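Local coordinates for DUF4974 domain-containing protein (Parabacteroides distasonis, PDB 4M0N) that probably acts as a membrane-bound anti-sigma factor of the FecR family, restraining a sigma factor, and binds a magnesium ion, at residues A45-R50 with K99-D104. The protein carries 1 engineered substitution. Residues are numbered along the deposited sequence; the frame is centred on the assembly and turned at random. Where two conformers were deposited one is given.
With MG (magnesium ion), chain B.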
ATOM      1  N   ALA A  45       7.180  -2.845  -3.887  1.00 14.20           N
ATOM      2  CA  ALA A  45       8.362  -3.197  -3.133  1.00 14.83           C
ATOM      3  C   ALA A  45       8.015  -3.782  -1.772  1.00 15.01           C
ATOM      4  O   ALA A  45       7.205  -3.216  -1.034  1.00 14.31           O
ATOM      5  CB  ALA A  45       9.202  -1.918  -2.913  1.00 15.89           C
ATOM      6  N   GLY A  46       8.602  -4.929  -1.446  1.00 15.99           N
ATOM      7  CA  GLY A  46       8.447  -5.472  -0.094  1.00 16.02           C
ATOM      8  C   GLY A  46       7.294  -6.415   0.101  1.00 15.86           C
ATOM      9  O   GLY A  46       6.951  -6.780   1.251  1.00 16.19           O
ATOM     10  N   THR A  47       6.651  -6.768  -1.001  1.00 14.83           N
ATOM     11  CA  THR A  47       5.412  -7.544  -0.977  1.00 13.99           C
ATOM     12  C   THR A  47       5.607  -8.998  -1.298  1.00 15.32           C
ATOM     13  O   THR A  47       6.458  -9.358  -2.106  1.00 17.21           O
ATOM     14  CB  THR A  47       4.449  -6.942  -1.989  1.00 14.03           C
ATOM     15  OG1 THR A  47       4.272  -5.569  -1.649  1.00 13.84           O
ATOM     16  CG2 THR A  47       3.142  -7.661  -2.041  1.00 14.85           C
ATOM     17  N   VAL A  48       4.769  -9.817  -0.672  1.00 15.14           N
ATOM     18  CA  VAL A  48       4.693 -11.254  -0.937  0.50 15.57           C
ATOM     19  C   VAL A  48       3.279 -11.613  -1.301  1.00 16.07           C
ATOM     20  O   VAL A  48       2.332 -11.121  -0.652  1.00 14.78           O
ATOM     21  CB  VAL A  48       5.021 -12.088   0.303  0.50 16.25           C
ATOM     22  CG1 VAL A  48       5.134 -13.560  -0.086  0.50 15.53           C
ATOM     23  CG2 VAL A  48       6.275 -11.588   0.974  0.50 17.79           C
ATOM     24  N   MET A  49       3.135 -12.449  -2.331  1.00 15.71           N
ATOM     25  CA  MET A  49       1.861 -12.982  -2.723  1.00 15.87           C
ATOM     26  C   MET A  49       1.973 -14.489  -3.026  1.00 16.50           C
ATOM     27  O   MET A  49       2.929 -14.946  -3.676  1.00 17.36           O
ATOM     28  CB  MET A  49       1.256 -12.205  -3.912  1.00 16.44           C
ATOM     29  CG  MET A  49      -0.086 -12.764  -4.362  1.00 17.15           C
ATOM     30  SD  MET A  49      -0.885 -11.801  -5.661  1.00 20.00           S
ATOM     31  CE  MET A  49       0.156 -12.154  -7.056  1.00 18.81           C
ATOM     32  N   ARG A  50       0.971 -15.229  -2.562  1.00 16.63           N
ATOM     33  CA  ARG A  50       0.874 -16.679  -2.701  1.00 20.39           C
ATOM     34  C   ARG A  50      -0.395 -16.961  -3.479  1.00 21.48           C
ATOM     35  O   ARG A  50      -1.466 -16.433  -3.145  1.00 20.37           O
ATOM     36  CB  ARG A  50       0.781 -17.245  -1.260  1.00 25.16           C
ATOM     37  CG  ARG A  50       1.199 -18.641  -0.931  1.00 37.13           C
ATOM     38  CD  ARG A  50       1.124 -18.766   0.607  1.00 30.00           C
ATOM     39  NE  ARG A  50       2.167 -17.940   1.230  1.00 26.60           N
ATOM     40  CZ  ARG A  50       2.019 -16.872   2.017  1.00 30.67           C
ATOM     41  NH1 ARG A  50       0.833 -16.405   2.389  1.00 27.15           N
ATOM     42  NH2 ARG A  50       3.121 -16.254   2.441  1.00 30.40           N
ATOM     43  N   LYS A  99      -3.168  -2.122   0.364  1.00 11.24           N
ATOM     44  CA  LYS A  99      -1.893  -1.767   1.001  1.00 11.74           C
ATOM     45  C   LYS A  99      -1.953  -2.317   2.396  1.00 11.80           C
ATOM     46  O   LYS A  99      -2.684  -1.792   3.263  1.00 11.90           O
ATOM     47  CB  LYS A  99      -1.675  -0.271   1.006  1.00 12.77           C
ATOM     48  CG  LYS A  99      -0.302   0.077   1.541  1.00 15.26           C
ATOM     49  CD  LYS A  99      -0.071   1.550   1.507  1.00 19.99           C
ATOM     50  CE  LYS A  99       1.318   1.840   2.059  1.00 24.20           C
ATOM     51  NZ  LYS A  99       1.588   3.268   1.782  1.00 28.05           N
ATOM     52  N   ALA A 100      -1.176  -3.370   2.660  1.00 12.59           N
ATOM     53  CA  ALA A 100      -1.289  -4.149   3.911  1.00 12.45           C
ATOM     54  C   ALA A 100       0.063  -4.699   4.321  1.00 13.11           C
ATOM     55  O   ALA A 100       0.243  -5.875   4.486  1.00 13.01           O
ATOM     56  CB  ALA A 100      -2.318  -5.273   3.761  1.00 13.21           C
ATOM     57  N   TYR A 101       1.023  -3.813   4.441  1.00 12.51           N
ATOM     58  CA  TYR A 101       2.360  -4.190   4.890  1.00 12.60           C
ATOM     59  C   TYR A 101       2.263  -4.537   6.379  1.00 14.40           C
ATOM     60  O   TYR A 101       1.749  -3.758   7.213  1.00 14.98           O
ATOM     61  CB  TYR A 101       3.365  -3.051   4.696  1.00 12.71           C
ATOM     62  CG  TYR A 101       3.742  -2.799   3.272  1.00 12.39           C
ATOM     63  CD1 TYR A 101       4.714  -3.564   2.637  1.00 12.97           C
ATOM     64  CD2 TYR A 101       3.125  -1.798   2.547  1.00 11.48           C
ATOM     65  CE1 TYR A 101       5.074  -3.334   1.321  1.00 12.67           C
ATOM     66  CE2 TYR A 101       3.493  -1.555   1.252  1.00 11.45           C
ATOM     67  CZ  TYR A 101       4.442  -2.323   0.635  1.00 11.45           C
ATOM     68  OH  TYR A 101       4.790  -2.047  -0.654  1.00 13.58           O
ATOM     69  N   GLN A 102       2.801  -5.699   6.715  1.00 15.91           N
ATOM     70  CA  GLN A 102       2.734  -6.162   8.100  1.00 17.09           C
ATOM     71  C   GLN A 102       3.485  -5.262   9.074  1.00 17.97           C
ATOM     72  O   GLN A 102       3.072  -5.148  10.253  1.00 18.60           O
ATOM     73  CB  GLN A 102       3.140  -7.647   8.201  1.00 19.87           C
ATOM     74  CG  GLN A 102       4.598  -7.954   7.958  1.00 22.15           C
ATOM     75  CD  GLN A 102       4.932  -9.463   7.902  1.00 27.14           C
ATOM     76  OE1 GLN A 102       4.080 -10.362   8.062  1.00 26.96           O
ATOM     77  NE2 GLN A 102       6.186  -9.731   7.677  1.00 26.41           N
ATOM     78  N   GLU A 103       4.521  -4.570   8.592  1.00 17.69           N
ATOM     79  CA  GLU A 103       5.257  -3.577   9.398  1.00 20.23           C
ATOM     80  C   GLU A 103       4.627  -2.182   9.591  1.00 20.13           C
ATOM     81  O   GLU A 103       5.181  -1.344  10.323  1.00 21.33           O
ATOM     82  CB  GLU A 103       6.679  -3.398   8.843  1.00 22.15           C
ATOM     83  CG  GLU A 103       6.793  -2.755   7.471  1.00 25.51           C
ATOM     84  CD  GLU A 103       6.890  -3.737   6.327  1.00 26.51           C
ATOM     85  OE1 GLU A 103       6.336  -4.895   6.529  1.00 21.75           O
ATOM     86  OE2 GLU A 103       7.533  -3.345   5.258  1.00 19.94           O
ATOM     87  N   ASP A 104       3.494  -1.907   8.949  1.00 16.80           N
ATOM     88  CA  ASP A 104       2.921  -0.563   8.948  1.00 16.13           C
ATOM     89  C   ASP A 104       1.786  -0.481   9.969  1.00 18.69           C
ATOM     90  O   ASP A 104       1.143  -1.476  10.283  1.00 17.52           O
ATOM     91  CB  ASP A 104       2.327  -0.198   7.586  1.00 16.26           C
ATOM     92  CG  ASP A 104       3.378   0.100   6.512  1.00 16.13           C
ATOM     93  OD1 ASP A 104       4.597  -0.080   6.778  1.00 17.35           O
ATOM     94  OD2 ASP A 104       2.953   0.522   5.385  1.00 17.54           O
TER
HETATM   95 MG    MG B 401       7.780  -6.929   3.142  1.00 15.30          MG
HETATM   96  O   HOH W   1       6.170  -6.266   4.194  1.00 17.15           O
HETATM   97  O   HOH W   2       8.476  -5.008   3.100  1.00 17.63           O
HETATM   98  O   HOH W   3       7.130  -8.827   3.139  1.00 16.18           O
HETATM   99  O   HOH W   4       9.645  -7.535   2.251  1.00 18.76           O
HETATM  100  O   HOH W   5       8.790  -7.177   5.054  1.00 15.72           O
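The Tyr101 ring meets the loop at Ala45 and Gly46 with its edge: both carbonyl oxygens lie near its plane, Gly46 O at 3.9 Å from Tyr101 CE1. A magnesium-bound water also sits in plane at the edge, Arg176 makes a cation-pi contact with the ring, and Thr47 approaches obliquely. Tyr101 CG is anti to its carbonyl carbon (chi1 -72°), which carries the phenol across to the loop. There Tyr101 OH donates to Ala45 O; the 2.7 Å separation makes it a short bond, and the C=O...donor angle of 150° with a 22° tilt from the carbonyl plane places the hydroxyl well forward of the carbonyl oxygen and somewhat off its plane. Thr47 OG1 stands 3.7 Å from Tyr101 OH but is hydrogen-bonded to Asn44 O and to the Glu67 amide N, so the phenol is not its polar partner. Replacing Tyr101 by a phenylalanine would probably leave Ala45 O without this donor and the loop less firmly held. Gly46 has a positive phi, and a CB there would come within a tight 3.4 Å of Tyr101 CE1, so both backbone and ring favour glycine.

Gly46 O binds magnesium at 2.1 Å, and five waters complete an octahedron, one of them opposite that oxygen. Glu103, on the type I turn from Tyr101 to Asp104, bends at chi2 to present its carboxylate to this shell. Glu103 OE1 accepts from one water at 2.7 Å and Glu103 OE2 from another at 2.9 Å, whereas the metal lies 4.2 Å from Glu103 OE2, which also pairs with Arg176. Within the FecR region, the loop leading into strand 48-51 is thus joined to the turn after strand 94-100 directly by the phenol and indirectly through hydrated magnesium. One protein oxygen and five waters imply an outer-sphere role for Glu103, whose negative charge probably helps to balance the cation.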